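Side-chain contact in alcohol dehydrogenase (PDB 4CPD), which probably catalyses the NAD-dependent, reversible oxidation of alcohols, as a zinc-containing member of the medium-chain dehydrogenase/reductase family: residues C92-C95 against R96-Q99. Numbering follows the deposited sequence.
Sequences CPYC and RRHQ. With ZN (zinc ion), chain F.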
loop_
_atom_site.group_PDB
_atom_site.type_symbol
_atom_site.label_atom_id
_atom_site.label_comp_id
_atom_site.label_asym_id
_atom_site.label_seq_id
_atom_site.Cartn_x
_atom_site.Cartn_y
_atom_site.Cartn_z
ATOM N N CYS A 92 -12.954 -14.147 15.516
ATOM C CA CYS A 92 -13.624 -13.012 14.890
ATOM C C CYS A 92 -13.278 -12.900 13.401
ATOM O O CYS A 92 -12.298 -13.493 12.920
ATOM C CB CYS A 92 -13.271 -11.734 15.605
ATOM S SG CYS A 92 -11.649 -11.090 15.277
ATOM N N PRO A 93 -14.077 -12.128 12.645
ATOM C CA PRO A 93 -13.828 -12.029 11.202
ATOM C C PRO A 93 -12.414 -11.576 10.814
ATOM O O PRO A 93 -11.860 -12.099 9.830
ATOM C CB PRO A 93 -14.862 -10.999 10.745
ATOM C CG PRO A 93 -15.920 -11.012 11.796
ATOM C CD PRO A 93 -15.192 -11.259 13.062
ATOM N N TYR A 94 -11.854 -10.638 11.577
ATOM C CA TYR A 94 -10.455 -10.233 11.350
ATOM C C TYR A 94 -9.419 -11.364 11.600
ATOM O O TYR A 94 -8.492 -11.529 10.820
ATOM C CB TYR A 94 -10.116 -8.946 12.129
ATOM C CG TYR A 94 -10.861 -7.780 11.538
ATOM C CD1 TYR A 94 -10.439 -7.198 10.345
ATOM C CD2 TYR A 94 -12.062 -7.314 12.112
ATOM C CE1 TYR A 94 -11.152 -6.154 9.771
ATOM C CE2 TYR A 94 -12.779 -6.268 11.544
ATOM C CZ TYR A 94 -12.327 -5.687 10.376
ATOM O OH TYR A 94 -13.039 -4.638 9.808
ATOM N N CYS A 95 -9.595 -12.139 12.660
ATOM C CA CYS A 95 -8.710 -13.252 12.931
ATOM C C CYS A 95 -8.839 -14.261 11.829
ATOM O O CYS A 95 -7.844 -14.813 11.425
ATOM C CB CYS A 95 -9.007 -13.927 14.284
ATOM S SG CYS A 95 -8.428 -12.986 15.708
ATOM N N ARG A 96 -10.046 -14.484 11.322
ATOM C CA ARG A 96 -10.227 -15.472 10.231
ATOM C C ARG A 96 -9.550 -15.055 8.908
ATOM O O ARG A 96 -9.178 -15.911 8.117
ATOM C CB ARG A 96 -11.693 -15.793 9.994
ATOM C CG ARG A 96 -12.438 -16.054 11.291
ATOM C CD ARG A 96 -13.343 -17.269 11.226
ATOM N NE ARG A 96 -12.705 -18.411 11.863
ATOM C CZ ARG A 96 -13.220 -19.146 12.856
ATOM N NH1 ARG A 96 -14.440 -18.918 13.355
ATOM N NH2 ARG A 96 -12.511 -20.153 13.338
ATOM N N ARG A 97 -9.397 -13.743 8.702
ATOM C CA ARG A 97 -8.647 -13.168 7.588
ATOM C C ARG A 97 -7.149 -13.133 7.861
ATOM O O ARG A 97 -6.395 -12.586 7.069
ATOM C CB ARG A 97 -9.089 -11.718 7.332
ATOM C CG ARG A 97 -10.512 -11.496 6.838
ATOM C CD ARG A 97 -10.814 -9.996 6.854
ATOM N NE ARG A 97 -12.182 -9.696 6.414
ATOM C CZ ARG A 97 -13.114 -9.068 7.142
ATOM N NH1 ARG A 97 -12.855 -8.606 8.353
ATOM N NH2 ARG A 97 -14.317 -8.871 6.637
ATOM N N HIS A 98 -6.730 -13.689 8.988
ATOM C CA HIS A 98 -5.332 -13.657 9.432
ATOM C C HIS A 98 -4.774 -12.258 9.644
ATOM O O HIS A 98 -3.539 -12.027 9.487
ATOM C CB HIS A 98 -4.446 -14.483 8.500
ATOM C CG HIS A 98 -4.937 -15.890 8.316
ATOM N ND1 HIS A 98 -4.722 -16.627 7.172
ATOM C CD2 HIS A 98 -5.634 -16.696 9.148
ATOM C CE1 HIS A 98 -5.259 -17.825 7.305
ATOM N NE2 HIS A 98 -5.823 -17.892 8.495
ATOM N N GLN A 99 -5.674 -11.349 10.029
ATOM C CA GLN A 99 -5.282 -10.005 10.416
ATOM C C GLN A 99 -5.491 -9.855 11.931
ATOM O O GLN A 99 -6.385 -9.144 12.412
ATOM C CB GLN A 99 -6.080 -8.986 9.626
ATOM C CG GLN A 99 -5.912 -9.121 8.121
ATOM C CD GLN A 99 -6.647 -8.030 7.367
ATOM O OE1 GLN A 99 -7.849 -7.866 7.535
ATOM N NE2 GLN A 99 -5.930 -7.279 6.543
HETATM ZN ZN ZN F . -10.139 -11.990 16.911
#
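R97 runs alongside Y94 in the same direction and brings NH1 of its guanidinium over one face of the tyrosine ring, the group steeply tilted to it. Its CB packs on Y94 O, and CG and then CD pass P93 O. With chi2 at 171° and chi3 at -179° the chain is extended from CG to NE, which carries the charged end out as far as the ring. There NH1 sits above the face, offset toward the rim and nearest CE1, and also meets CB of P93. CZ of R97 is 4.7 Å from the centroid of the Y94 ring, a cation-pi contact in which the two planes are 58° apart. NH2 forms a salt bridge with E235 of the second subunit. At the ring's edge, in its plane, OE1 of Q99 lies 3.9 Å from CD1 of Y94; this amide is hydrogen-bonded to R258 and G260 of the second subunit. A leucine in place of Y94 would probably deprive R97 NH1 of the aromatic face it sits over, leaving the guanidinium held mainly by its salt bridge and freer to turn. The backbone holds the turn: R96 N donates to C92 O at 2.9 Å, and R97 N to P93 O. H98, with positive phi, ends the helix in a Schellman motif, in which Q99 N bonds to Y94 O at 2.9 Å and H98 N to C95 O. At the other end C92 is the N-cap, its SG accepting from C95 N at 3.5 Å. SG of C92 and SG of C95 bind zinc at 2.4 and 2.3 Å, respectively, and C89 and C103 complete the four-cysteine structural zinc site found in many zinc-containing alcohol dehydrogenases.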